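Local coordinates for protein thermostable monoacylglycerol lipase (Bacillus, PDB 4LHE) that probably hydrolyses monoacylglycerols to glycerol and free fatty acid, as a heat-stable lipase of the alpha/beta hydrolase fold, at residues A[189-194]-A[217-222]; A[118-123]-A[224-229]; A[105-110]-A[182-187]; A[91-96]-A[111-116]. All blocks are in the same frame, centred on the assembly; numbering follows the deposited sequence.

Contact 1. Residues A[189-194]-A[217-222]; sequences LIFVSD and EIVRLR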
loop_
_atom_site.group_PDB
_atom_site.type_symbol
_atom_site.label_atom_id
_atom_site.label_comp_id
_atom_site.label_asym_id
_atom_site.label_seq_id
_atom_site.Cartn_x
_atom_site.Cartn_y
_atom_site.Cartn_z
ATOM N N LEU A 189 -8.619 6.156 -8.486
ATOM C CA LEU A 189 -8.672 4.988 -9.351
ATOM C C LEU A 189 -8.473 3.782 -8.435
ATOM O O LEU A 189 -7.405 3.603 -7.840
ATOM C CB LEU A 189 -7.559 5.036 -10.408
ATOM C CG LEU A 189 -7.391 3.805 -11.311
ATOM C CD1 LEU A 189 -8.643 3.595 -12.127
ATOM C CD2 LEU A 189 -6.166 3.901 -12.233
ATOM N N ILE A 190 -9.505 2.962 -8.321
ATOM C CA ILE A 190 -9.555 1.931 -7.288
ATOM C C ILE A 190 -9.482 0.548 -7.914
ATOM O O ILE A 190 -10.448 0.104 -8.543
ATOM C CB ILE A 190 -10.851 2.085 -6.451
ATOM C CG1 ILE A 190 -10.897 3.465 -5.778
ATOM C CG2 ILE A 190 -10.968 0.997 -5.392
ATOM C CD1 ILE A 190 -12.218 3.760 -5.074
ATOM N N PHE A 191 -8.334 -0.126 -7.752
ATOM C CA PHE A 191 -8.166 -1.511 -8.184
ATOM C C PHE A 191 -8.632 -2.524 -7.144
ATOM O O PHE A 191 -8.395 -2.358 -5.948
ATOM C CB PHE A 191 -6.693 -1.802 -8.505
ATOM C CG PHE A 191 -6.193 -1.100 -9.742
ATOM C CD1 PHE A 191 -6.597 -1.513 -11.009
ATOM C CD2 PHE A 191 -5.311 -0.027 -9.640
ATOM C CE1 PHE A 191 -6.131 -0.860 -12.151
ATOM C CE2 PHE A 191 -4.843 0.612 -10.775
ATOM C CZ PHE A 191 -5.249 0.207 -12.026
ATOM N N VAL A 192 -9.270 -3.595 -7.612
ATOM C CA VAL A 192 -9.700 -4.655 -6.710
ATOM C C VAL A 192 -9.609 -6.008 -7.407
ATOM O O VAL A 192 -10.061 -6.177 -8.545
ATOM C CB VAL A 192 -11.119 -4.406 -6.158
ATOM C CG1 VAL A 192 -12.126 -4.254 -7.300
ATOM C CG2 VAL A 192 -11.522 -5.529 -5.211
ATOM N N SER A 193 -8.965 -6.952 -6.736
ATOM C CA SER A 193 -8.838 -8.291 -7.270
ATOM C C SER A 193 -10.101 -9.056 -6.898
ATOM O O SER A 193 -10.436 -9.142 -5.707
ATOM C CB SER A 193 -7.593 -8.979 -6.698
ATOM O OG SER A 193 -6.404 -8.392 -7.212
ATOM N N ASP A 194 -10.805 -9.567 -7.910
ATOM C CA ASP A 194 -12.008 -10.382 -7.699
ATOM C C ASP A 194 -11.714 -11.473 -6.693
ATOM O O ASP A 194 -12.484 -11.703 -5.759
ATOM C CB ASP A 194 -12.466 -11.058 -8.997
ATOM C CG ASP A 194 -13.083 -10.095 -9.982
ATOM O OD1 ASP A 194 -13.552 -9.027 -9.548
ATOM O OD2 ASP A 194 -13.102 -10.408 -11.194
ATOM N N GLU A 217 -13.341 5.845 -9.783
ATOM C CA GLU A 217 -13.716 4.659 -10.555
ATOM C C GLU A 217 -13.206 3.361 -9.913
ATOM O O GLU A 217 -12.148 3.349 -9.270
ATOM C CB GLU A 217 -13.166 4.786 -11.977
ATOM C CG GLU A 217 -13.444 3.610 -12.894
ATOM C CD GLU A 217 -12.659 3.679 -14.201
ATOM O OE1 GLU A 217 -12.748 2.705 -14.985
ATOM O OE2 GLU A 217 -11.952 4.692 -14.439
ATOM N N ILE A 218 -13.949 2.268 -10.084
ATOM C CA ILE A 218 -13.463 0.963 -9.642
ATOM C C ILE A 218 -13.058 0.097 -10.823
ATOM O O ILE A 218 -13.828 -0.088 -11.779
ATOM C CB ILE A 218 -14.478 0.221 -8.767
ATOM C CG1 ILE A 218 -14.721 0.998 -7.476
ATOM C CG2 ILE A 218 -13.974 -1.184 -8.440
ATOM C CD1 ILE A 218 -15.570 0.265 -6.449
ATOM N N VAL A 219 -11.833 -0.421 -10.766
ATOM C CA VAL A 219 -11.340 -1.307 -11.812
ATOM C C VAL A 219 -11.112 -2.713 -11.259
ATOM O O VAL A 219 -10.341 -2.914 -10.300
ATOM C CB VAL A 219 -10.074 -0.721 -12.491
ATOM C CG1 VAL A 219 -9.474 -1.698 -13.485
ATOM C CG2 VAL A 219 -10.424 0.584 -13.189
ATOM N N ARG A 220 -11.811 -3.677 -11.852
ATOM C CA ARG A 220 -11.727 -5.077 -11.433
ATOM C C ARG A 220 -10.561 -5.814 -12.100
ATOM O O ARG A 220 -10.341 -5.694 -13.312
ATOM C CB ARG A 220 -13.049 -5.807 -11.709
ATOM C CG ARG A 220 -14.248 -5.223 -10.956
ATOM C CD ARG A 220 -15.143 -6.331 -10.412
ATOM N NE ARG A 220 -15.549 -6.071 -9.027
ATOM C CZ ARG A 220 -14.984 -6.617 -7.943
ATOM N NH1 ARG A 220 -13.974 -7.478 -8.060
ATOM N NH2 ARG A 220 -15.438 -6.302 -6.727
ATOM N N LEU A 221 -9.800 -6.540 -11.285
ATOM C CA LEU A 221 -8.665 -7.317 -11.749
ATOM C C LEU A 221 -9.069 -8.784 -11.732
ATOM O O LEU A 221 -9.289 -9.365 -10.661
ATOM C CB LEU A 221 -7.453 -7.082 -10.844
ATOM C CG LEU A 221 -6.958 -5.631 -10.769
ATOM C CD1 LEU A 221 -5.798 -5.464 -9.773
ATOM C CD2 LEU A 221 -6.545 -5.139 -12.168
ATOM N N ARG A 222 -9.144 -9.384 -12.916
ATOM C CA ARG A 222 -9.772 -10.701 -13.059
ATOM C C ARG A 222 -8.837 -11.903 -12.970
ATOM O O ARG A 222 -9.300 -13.029 -12.740
ATOM C CB ARG A 222 -10.579 -10.758 -14.361
ATOM C CG ARG A 222 -12.080 -10.688 -14.142
ATOM C CD ARG A 222 -12.761 -9.469 -14.775
ATOM N NE ARG A 222 -14.021 -9.217 -14.073
ATOM C CZ ARG A 222 -14.996 -8.421 -14.498
ATOM N NH1 ARG A 222 -14.885 -7.771 -15.649
ATOM N NH2 ARG A 222 -16.086 -8.277 -13.755
#

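Contact 2. Residues A[118-123]-A[224-229]; sequences PINAAV and SYHVAT. With SO4 (sulfate ion), chain D.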
loop_
_atom_site.group_PDB
_atom_site.type_symbol
_atom_site.label_atom_id
_atom_site.label_comp_id
_atom_site.label_asym_id
_atom_site.label_seq_id
_atom_site.Cartn_x
_atom_site.Cartn_y
_atom_site.Cartn_z
ATOM N N PRO A 118 -5.258 3.382 -4.944
ATOM C CA PRO A 118 -5.183 2.281 -3.974
ATOM C C PRO A 118 -5.447 0.936 -4.654
ATOM O O PRO A 118 -6.306 0.861 -5.528
ATOM C CB PRO A 118 -6.309 2.612 -2.984
ATOM C CG PRO A 118 -7.278 3.477 -3.770
ATOM C CD PRO A 118 -6.442 4.249 -4.743
ATOM N N ILE A 119 -4.706 -0.101 -4.282
ATOM C CA ILE A 119 -4.876 -1.416 -4.905
ATOM C C ILE A 119 -5.159 -2.416 -3.799
ATOM O O ILE A 119 -4.315 -2.603 -2.924
ATOM C CB ILE A 119 -3.574 -1.860 -5.602
ATOM C CG1 ILE A 119 -3.093 -0.793 -6.594
ATOM C CG2 ILE A 119 -3.738 -3.222 -6.257
ATOM C CD1 ILE A 119 -1.761 -1.134 -7.270
ATOM N N ASN A 120 -6.322 -3.066 -3.835
ATOM C CA ASN A 120 -6.729 -3.967 -2.752
ATOM C C ASN A 120 -6.553 -3.366 -1.349
ATOM O O ASN A 120 -6.177 -4.065 -0.400
ATOM C CB ASN A 120 -6.003 -5.314 -2.856
ATOM C CG ASN A 120 -6.512 -6.163 -4.006
ATOM O OD1 ASN A 120 -7.665 -6.036 -4.430
ATOM N ND2 ASN A 120 -5.654 -7.034 -4.520
ATOM N N ALA A 121 -6.819 -2.066 -1.238
ATOM C CA ALA A 121 -6.671 -1.322 0.013
ATOM C C ALA A 121 -7.575 -1.885 1.100
ATOM O O ALA A 121 -8.722 -2.271 0.837
ATOM C CB ALA A 121 -6.960 0.151 -0.204
ATOM N N ALA A 122 -7.034 -1.929 2.316
ATOM C CA ALA A 122 -7.717 -2.490 3.481
ATOM C C ALA A 122 -8.301 -1.386 4.356
ATOM O O ALA A 122 -7.569 -0.505 4.823
ATOM C CB ALA A 122 -6.737 -3.333 4.286
ATOM N N VAL A 123 -9.612 -1.450 4.594
ATOM C CA VAL A 123 -10.330 -0.406 5.333
ATOM C C VAL A 123 -11.220 -0.980 6.448
ATOM O O VAL A 123 -11.447 -0.336 7.482
ATOM C CB VAL A 123 -11.119 0.507 4.347
ATOM C CG1 VAL A 123 -12.462 0.909 4.906
ATOM C CG2 VAL A 123 -10.284 1.735 3.963
ATOM N N SER A 224 -5.917 -12.075 -10.892
ATOM C CA SER A 224 -4.966 -11.846 -9.810
ATOM C C SER A 224 -5.569 -12.127 -8.461
ATOM O O SER A 224 -6.750 -11.883 -8.241
ATOM C CB SER A 224 -4.489 -10.390 -9.813
ATOM O OG SER A 224 -3.746 -10.101 -10.972
ATOM N N TYR A 225 -4.744 -12.600 -7.540
ATOM C CA TYR A 225 -5.165 -12.664 -6.152
ATOM C C TYR A 225 -4.607 -11.432 -5.437
ATOM O O TYR A 225 -4.113 -10.496 -6.079
ATOM C CB TYR A 225 -4.564 -13.873 -5.438
ATOM C CG TYR A 225 -4.982 -15.217 -5.988
ATOM C CD1 TYR A 225 -6.112 -15.352 -6.789
ATOM C CD2 TYR A 225 -4.236 -16.358 -5.700
ATOM C CE1 TYR A 225 -6.480 -16.596 -7.293
ATOM C CE2 TYR A 225 -4.593 -17.597 -6.196
ATOM C CZ TYR A 225 -5.715 -17.711 -6.986
ATOM O OH TYR A 225 -6.060 -18.953 -7.472
ATOM N N HIS A 226 -4.683 -11.443 -4.114
ATOM C CA HIS A 226 -4.343 -10.265 -3.314
ATOM C C HIS A 226 -3.136 -9.433 -3.734
ATOM O O HIS A 226 -3.235 -8.206 -3.849
ATOM C CB HIS A 226 -4.156 -10.656 -1.857
ATOM C CG HIS A 226 -3.944 -9.486 -0.948
ATOM N ND1 HIS A 226 -4.810 -8.416 -0.908
ATOM C CD2 HIS A 226 -2.977 -9.223 -0.035
ATOM C CE1 HIS A 226 -4.392 -7.544 -0.006
ATOM N NE2 HIS A 226 -3.280 -8.010 0.538
ATOM N N VAL A 227 -1.998 -10.091 -3.920
ATOM C CA VAL A 227 -0.742 -9.390 -4.220
ATOM C C VAL A 227 -0.694 -9.034 -5.702
ATOM O O VAL A 227 0.171 -9.506 -6.436
ATOM C CB VAL A 227 0.469 -10.249 -3.879
ATOM C CG1 VAL A 227 1.767 -9.405 -3.921
ATOM C CG2 VAL A 227 0.291 -10.849 -2.499
ATOM N N ALA A 228 -1.640 -8.199 -6.128
ATOM C CA ALA A 228 -1.918 -7.955 -7.549
ATOM C C ALA A 228 -0.757 -7.280 -8.310
ATOM O O ALA A 228 -0.613 -7.449 -9.517
ATOM C CB ALA A 228 -3.210 -7.128 -7.673
ATOM N N THR A 229 0.073 -6.526 -7.586
ATOM C CA THR A 229 1.173 -5.766 -8.187
ATOM C C THR A 229 2.269 -6.687 -8.713
ATOM O O THR A 229 3.096 -6.289 -9.541
ATOM C CB THR A 229 1.783 -4.800 -7.162
ATOM O OG1 THR A 229 2.137 -5.533 -5.977
ATOM C CG2 THR A 229 0.783 -3.701 -6.786
HETATM S S SO4 D . -0.497 -6.826 2.830
HETATM O O1 SO4 D . 0.519 -7.380 3.721
HETATM O O2 SO4 D . 0.055 -6.702 1.464
HETATM O O3 SO4 D . -1.644 -7.733 2.790
HETATM O O4 SO4 D . -0.918 -5.537 3.386
#

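Contact 3. Residues A[105-110]-A[182-187]; sequences YLAEHH and DRIVCP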
loop_
_atom_site.group_PDB
_atom_site.type_symbol
_atom_site.label_atom_id
_atom_site.label_comp_id
_atom_site.label_asym_id
_atom_site.label_seq_id
_atom_site.Cartn_x
_atom_site.Cartn_y
_atom_site.Cartn_z
ATOM N N TYR A 105 -4.979 7.366 3.754
ATOM C CA TYR A 105 -4.644 8.163 4.934
ATOM C C TYR A 105 -4.002 9.476 4.534
ATOM O O TYR A 105 -4.406 10.543 5.002
ATOM C CB TYR A 105 -3.675 7.373 5.822
ATOM C CG TYR A 105 -3.336 8.020 7.148
ATOM C CD1 TYR A 105 -4.040 7.682 8.293
ATOM C CD2 TYR A 105 -2.301 8.946 7.265
ATOM C CE1 TYR A 105 -3.736 8.252 9.520
ATOM C CE2 TYR A 105 -1.993 9.526 8.488
ATOM C CZ TYR A 105 -2.714 9.165 9.612
ATOM O OH TYR A 105 -2.430 9.719 10.843
ATOM N N LEU A 106 -3.004 9.390 3.657
ATOM C CA LEU A 106 -2.237 10.553 3.235
ATOM C C LEU A 106 -3.095 11.536 2.451
ATOM O O LEU A 106 -2.922 12.755 2.566
ATOM C CB LEU A 106 -1.049 10.104 2.392
ATOM C CG LEU A 106 0.297 10.729 2.712
ATOM C CD1 LEU A 106 0.840 10.144 3.994
ATOM C CD2 LEU A 106 1.260 10.488 1.561
ATOM N N ALA A 107 -4.020 11.010 1.652
ATOM C CA ALA A 107 -4.923 11.861 0.889
ATOM C C ALA A 107 -5.824 12.648 1.856
ATOM O O ALA A 107 -6.127 13.825 1.624
ATOM C CB ALA A 107 -5.754 11.019 -0.094
ATOM N N GLU A 108 -6.235 11.993 2.946
ATOM C CA GLU A 108 -7.023 12.643 4.000
ATOM C C GLU A 108 -6.293 13.805 4.679
ATOM O O GLU A 108 -6.926 14.745 5.171
ATOM C CB GLU A 108 -7.449 11.611 5.056
ATOM C CG GLU A 108 -8.435 10.595 4.526
ATOM C CD GLU A 108 -8.556 9.375 5.394
ATOM O OE1 GLU A 108 -7.883 9.311 6.435
ATOM O OE2 GLU A 108 -9.343 8.479 5.045
ATOM N N HIS A 109 -4.967 13.741 4.713
ATOM C CA HIS A 109 -4.182 14.750 5.414
ATOM C C HIS A 109 -3.575 15.804 4.491
ATOM O O HIS A 109 -3.179 16.882 4.952
ATOM C CB HIS A 109 -3.087 14.085 6.257
ATOM C CG HIS A 109 -3.599 13.406 7.487
ATOM N ND1 HIS A 109 -4.552 12.413 7.452
ATOM C CD2 HIS A 109 -3.282 13.575 8.796
ATOM C CE1 HIS A 109 -4.806 11.999 8.681
ATOM N NE2 HIS A 109 -4.048 12.691 9.515
ATOM N N HIS A 110 -3.497 15.497 3.197
ATOM C CA HIS A 110 -2.943 16.425 2.209
ATOM C C HIS A 110 -3.794 16.482 0.918
ATOM O O HIS A 110 -3.486 15.786 -0.057
ATOM C CB HIS A 110 -1.513 16.008 1.788
ATOM C CG HIS A 110 -0.535 15.836 2.917
ATOM N ND1 HIS A 110 0.178 16.888 3.454
ATOM C CD2 HIS A 110 -0.095 14.722 3.556
ATOM C CE1 HIS A 110 0.980 16.436 4.406
ATOM N NE2 HIS A 110 0.832 15.125 4.488
ATOM N N ASP A 182 -14.201 10.842 3.932
ATOM C CA ASP A 182 -14.821 12.083 3.468
ATOM C C ASP A 182 -13.830 13.241 3.273
ATOM O O ASP A 182 -14.113 14.191 2.538
ATOM C CB ASP A 182 -15.906 12.483 4.470
ATOM C CG ASP A 182 -15.383 12.522 5.892
ATOM O OD1 ASP A 182 -15.412 11.468 6.577
ATOM O OD2 ASP A 182 -14.924 13.604 6.316
ATOM N N ARG A 183 -12.673 13.162 3.927
ATOM C CA ARG A 183 -11.617 14.169 3.763
ATOM C C ARG A 183 -10.954 14.109 2.379
ATOM O O ARG A 183 -10.291 15.061 1.961
ATOM C CB ARG A 183 -10.533 13.995 4.837
ATOM C CG ARG A 183 -11.038 13.863 6.291
ATOM C CD ARG A 183 -11.253 15.217 6.974
ATOM N NE ARG A 183 -11.421 15.103 8.431
ATOM C CZ ARG A 183 -12.597 15.085 9.062
ATOM N NH1 ARG A 183 -13.727 15.170 8.367
ATOM N NH2 ARG A 183 -12.650 14.983 10.390
ATOM N N ILE A 184 -11.117 12.983 1.684
ATOM C CA ILE A 184 -10.465 12.773 0.391
ATOM C C ILE A 184 -11.281 13.368 -0.758
ATOM O O ILE A 184 -12.410 12.954 -0.993
ATOM C CB ILE A 184 -10.232 11.269 0.111
ATOM C CG1 ILE A 184 -9.345 10.650 1.191
ATOM C CG2 ILE A 184 -9.565 11.085 -1.229
ATOM C CD1 ILE A 184 -9.147 9.127 1.028
ATOM N N VAL A 185 -10.704 14.323 -1.487
ATOM C CA VAL A 185 -11.411 14.918 -2.620
ATOM C C VAL A 185 -10.699 14.792 -3.987
ATOM O O VAL A 185 -11.228 15.264 -5.006
ATOM C CB VAL A 185 -11.743 16.412 -2.361
ATOM C CG1 VAL A 185 -12.506 16.586 -1.053
ATOM C CG2 VAL A 185 -10.476 17.238 -2.366
ATOM N N CYS A 186 -9.520 14.166 -4.024
ATOM C CA CYS A 186 -8.773 14.084 -5.279
ATOM C C CYS A 186 -9.279 12.923 -6.120
ATOM O O CYS A 186 -9.963 12.033 -5.598
ATOM C CB CYS A 186 -7.278 13.940 -4.998
ATOM S SG CYS A 186 -6.846 12.415 -4.145
ATOM N N PRO A 187 -8.997 12.943 -7.438
ATOM C CA PRO A 187 -9.377 11.816 -8.300
ATOM C C PRO A 187 -8.926 10.458 -7.745
ATOM O O PRO A 187 -7.819 10.323 -7.219
ATOM C CB PRO A 187 -8.637 12.123 -9.610
ATOM C CG PRO A 187 -8.654 13.619 -9.668
ATOM C CD PRO A 187 -8.431 14.064 -8.222
HETATM O O HOH W 1 -7.696 14.580 -1.282
#

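Contact 4. Residues A[91-96]-A[111-116]; sequences IFVTGL and PDICGI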
loop_
_atom_site.group_PDB
_atom_site.type_symbol
_atom_site.label_atom_id
_atom_site.label_comp_id
_atom_site.label_asym_id
_atom_site.label_seq_id
_atom_site.Cartn_x
_atom_site.Cartn_y
_atom_site.Cartn_z
ATOM N N ILE A 91 1.682 15.464 -7.305
ATOM C CA ILE A 91 1.972 14.227 -6.592
ATOM C C ILE A 91 0.803 13.258 -6.705
ATOM O O ILE A 91 -0.349 13.635 -6.469
ATOM C CB ILE A 91 2.301 14.515 -5.119
ATOM C CG1 ILE A 91 3.677 15.195 -5.007
ATOM C CG2 ILE A 91 2.271 13.257 -4.321
ATOM C CD1 ILE A 91 4.075 15.557 -3.594
ATOM N N PHE A 92 1.099 12.021 -7.104
ATOM C CA PHE A 92 0.125 10.943 -7.020
ATOM C C PHE A 92 0.603 9.904 -6.029
ATOM O O PHE A 92 1.813 9.720 -5.859
ATOM C CB PHE A 92 -0.001 10.256 -8.371
ATOM C CG PHE A 92 -0.547 11.132 -9.433
ATOM C CD1 PHE A 92 -1.890 11.492 -9.422
ATOM C CD2 PHE A 92 0.274 11.578 -10.464
ATOM C CE1 PHE A 92 -2.409 12.312 -10.433
ATOM C CE2 PHE A 92 -0.234 12.385 -11.463
ATOM C CZ PHE A 92 -1.575 12.755 -11.447
ATOM N N VAL A 93 -0.337 9.211 -5.393
ATOM C CA VAL A 93 0.018 8.174 -4.431
ATOM C C VAL A 93 -0.669 6.861 -4.837
ATOM O O VAL A 93 -1.820 6.871 -5.277
ATOM C CB VAL A 93 -0.344 8.601 -2.984
ATOM C CG1 VAL A 93 0.212 7.604 -1.955
ATOM C CG2 VAL A 93 0.196 10.039 -2.700
ATOM N N THR A 94 0.070 5.755 -4.745
ATOM C CA THR A 94 -0.477 4.425 -5.007
ATOM C C THR A 94 0.096 3.443 -3.982
ATOM O O THR A 94 1.196 3.632 -3.446
ATOM C CB THR A 94 -0.189 3.943 -6.442
ATOM O OG1 THR A 94 -0.834 2.681 -6.669
ATOM C CG2 THR A 94 1.325 3.778 -6.691
ATOM N N GLY A 95 -0.652 2.401 -3.664
ATOM C CA GLY A 95 -0.128 1.455 -2.703
ATOM C C GLY A 95 -0.937 0.189 -2.659
ATOM O O GLY A 95 -2.115 0.198 -3.012
ATOM N N LEU A 96 -0.302 -0.885 -2.206
ATOM C CA LEU A 96 -0.937 -2.191 -2.127
ATOM C C LEU A 96 -1.437 -2.517 -0.717
ATOM O O LEU A 96 -0.690 -2.398 0.255
ATOM C CB LEU A 96 0.062 -3.261 -2.566
ATOM C CG LEU A 96 -0.388 -4.709 -2.415
ATOM C CD1 LEU A 96 -1.551 -5.009 -3.366
ATOM C CD2 LEU A 96 0.799 -5.628 -2.680
ATOM N N PRO A 111 -4.869 17.289 0.891
ATOM C CA PRO A 111 -5.539 17.394 -0.420
ATOM C C PRO A 111 -4.804 18.182 -1.533
ATOM O O PRO A 111 -5.391 18.440 -2.587
ATOM C CB PRO A 111 -6.904 18.017 -0.081
ATOM C CG PRO A 111 -6.810 18.468 1.355
ATOM C CD PRO A 111 -5.785 17.597 2.004
ATOM N N ASP A 112 -3.539 18.536 -1.338
ATOM C CA ASP A 112 -2.745 19.005 -2.472
ATOM C C ASP A 112 -2.410 17.821 -3.398
ATOM O O ASP A 112 -1.974 17.999 -4.539
ATOM C CB ASP A 112 -1.470 19.715 -2.011
ATOM C CG ASP A 112 -0.507 18.783 -1.298
ATOM O OD1 ASP A 112 -0.522 18.765 -0.044
ATOM O OD2 ASP A 112 0.265 18.067 -1.983
ATOM N N ILE A 113 -2.616 16.610 -2.893
ATOM C CA ILE A 113 -2.402 15.397 -3.679
ATOM C C ILE A 113 -3.319 15.386 -4.908
ATOM O O ILE A 113 -4.537 15.554 -4.793
ATOM C CB ILE A 113 -2.583 14.134 -2.795
ATOM C CG1 ILE A 113 -1.399 14.008 -1.835
ATOM C CG2 ILE A 113 -2.666 12.870 -3.635
ATOM C CD1 ILE A 113 -1.461 12.776 -0.922
ATOM N N CYS A 114 -2.731 15.215 -6.089
ATOM C CA CYS A 114 -3.503 15.331 -7.322
ATOM C C CYS A 114 -4.266 14.054 -7.687
ATOM O O CYS A 114 -5.068 14.065 -8.617
ATOM C CB CYS A 114 -2.606 15.779 -8.473
ATOM S SG CYS A 114 -2.053 17.518 -8.333
ATOM N N GLY A 115 -4.037 12.965 -6.957
ATOM C CA GLY A 115 -4.766 11.729 -7.230
ATOM C C GLY A 115 -4.231 10.517 -6.489
ATOM O O GLY A 115 -3.064 10.495 -6.086
ATOM N N ILE A 116 -5.080 9.503 -6.310
ATOM C CA ILE A 116 -4.660 8.285 -5.623
ATOM C C ILE A 116 -5.031 7.012 -6.358
ATOM O O ILE A 116 -6.072 6.942 -7.023
ATOM C CB ILE A 116 -5.194 8.203 -4.176
ATOM C CG1 ILE A 116 -6.725 8.338 -4.135
ATOM C CG2 ILE A 116 -4.503 9.253 -3.292
ATOM C CD1 ILE A 116 -7.281 8.275 -2.727
#

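Contact 1. Residues A[189-194]-A[217-222]
L189 to S193 pair in parallel with E217 to L221, the last two strands of the central sheet of this alpha/beta hydrolase, joined by the beta-alpha-beta crossover through helix 202-210. The backbone bonds follow the regular parallel ladder: I190 and V192 each use both N and O, the straightest bond being V219 N to I190 O at 2.7 Å with 171° at the hydrogen. D194 N to L221 O, 3.1 Å, carries the pairing one step past S193.

Apolar packing differs by face. Helix 234-247 covers L189, F191 and V219; L221, on the same face, meets A228 and D233 of the preceding loop. V219 CG1 lies 3.7 Å from F191 CE1, and L221 CD2 comes 3.8 Å from F191 CD1. With chi1 at -60°, CG of L221 stands anti to its carbonyl carbon, and the two methyls spread between the F191 ring and S193. An alanine here is likely to open a gap beside F191 and leave that ring less firmly held. On the other face branched I190 and I218 pack under helix 202-210, and V192 CG1 reaches I218 CG2.

Charge gathers at the exposed end. R220 also approaches D194, but its exact placing there is doubtful; the syn lone pair of D194 OD2 receives R222 NE in a salt bridge of 3.2 Å.

Contact 2. Residues A[118-123]-A[224-229]
The loop bearing the histidine of a probable Ser-His-Asp triad rests here on the end of strand 115-119, at the C-terminal ends of the parallel strands. N120 makes the polar link: its ND2 donates to H226 O at 2.8 Å, with the acceptor close to the amide plane but the donor tilted 24° from the carbonyl plane. Having CG anti to the carbonyl carbon (chi1 -72°) directs the amide at the loop, while CB lies 3.9 Å from H226 ND1. An asparagine suits this buried place because its two ends differ: OD1 accepts from S193 N as ND2 donates to the loop. A leucine in its place would probably leave H226 O without this donor and S193 N without its acceptor, and the histidine loop less firmly held.

Apolar contacts continue the seam, I119 CD1 meeting T229 CG2 at 3.6 Å and I119 CG2 facing A228 CB at 4.2 Å; the small A228 lets the loop come close. The H226 ring is held on two sides, ND1 bonding D196 and NE2 donating to sulfate O3 at 2.8 Å. That sulfate, probably from the crystallisation liquor, also bonds S97 OG and the backbone N atoms of F29 and T30, consistent with the catalytic site of an alpha/beta hydrolase.

Contact 3. Residues A[105-110]-A[182-187]
The closing turn of helix 98-109 comes alongside the chain that leads into strand 188-193, with CA atoms of E108 and R183 4.8 Å apart and no direct hydrogen bond between the two backbones. I184 supplies the main side-chain contact. Its CG1 is anti to the carbonyl carbon (chi1 -60°), which brings that branch against the helix: 3.5 Å from E108 CG and 3.8 Å from A107 CB. CG2 also reaches A107, so the two branches of the isoleucine straddle the alanine methyl, whose small size permits so close an approach. A107 CB further lies 4.4 Å from C186 SG, and I116 of strand 115-119 touches all three of A107, I184 and C186, extending this apolar patch down to the sheet.

E108 takes part through its methylenes rather than its charge. CB lies 3.9 Å from R183 CB, and the extended chain carries the carboxylate past I184. R183 likewise contributes its CB, while its guanidinium turns back to make a salt bridge with D182, NH1 to OD2 at 2.8 Å. A single water lies between the backbones, accepting from V185 N at 3.0 Å and giving only a weak bond to A107 O.

With no direct polar bond across the interface, its cohesion rests chiefly on shape and on buried hydrocarbon, and the charged residues join in by their aliphatic portions.

Contact 4. Residues A[91-96]-A[111-116]
V93 and I116 pair as parallel neighbours in the central sheet, the two strands belonging to a right-handed beta-alpha-beta crossover through helix 98-109; strand 90-96 runs on into G95 of a probable nucleophile elbow. Two hydrogen bonds tie the segments: C114 N to I91 O at 2.9 Å, and V93 N to G115 O at 3.1 Å, the latter in the carbonyl plane.

F92 can be followed outward. Its CB lies 3.8 Å from G115 O. The ring leaves CB on the side opposite the carbonyl carbon (chi1 -65°), which lays CD1 and CE1 along the incoming chain. CD1 rests 3.6 Å from G115 CA; farther out, CE1 meets the C114 carbonyl group and the C114 CB methylene, the latter at 4.0 Å. Farther from the pair, the ring meets that of F245, their planes about 25° apart. Glycine suits position 115 because a CB there would run into F92 CD1, so the ring lies directly against bare backbone.

The other face belongs to V93 and I116, branched aliphatic residues fitting for strands packed on helix 98-109, where both touch T103. I113 comes from the turn before the strand and touches Y81 of helix 70-87. V93 and I113 cross at about a right angle. The CG2 methyl of V93 is anti to its carbonyl carbon, which points it at the tip of I113: V93 CG2 lies 3.7 Å from I113 CD1.

How the contacts relate
Contacts 1, 2 and 4 share one sheet: strand 115-119 lies between strands 90-96 and 188-193, bonding to one through I119 N and G95 O and to the other through L189 N and I116 O. Contact 4 is buried in the middle of that sheet, whereas contact 1 reaches its outermost strand and ends in exposed charge. Contact 2, about 8 Å from the chain centre, gathers polar groups at the probable catalytic end; N120 N joins it to contact 1 by bonding F191 O. Contact 3, largely apolar and mostly buried with exposed R183 at its margin, adjoins contact 4, where P187 O meets I116 N, and its segment 182-187 leads directly into contact 1.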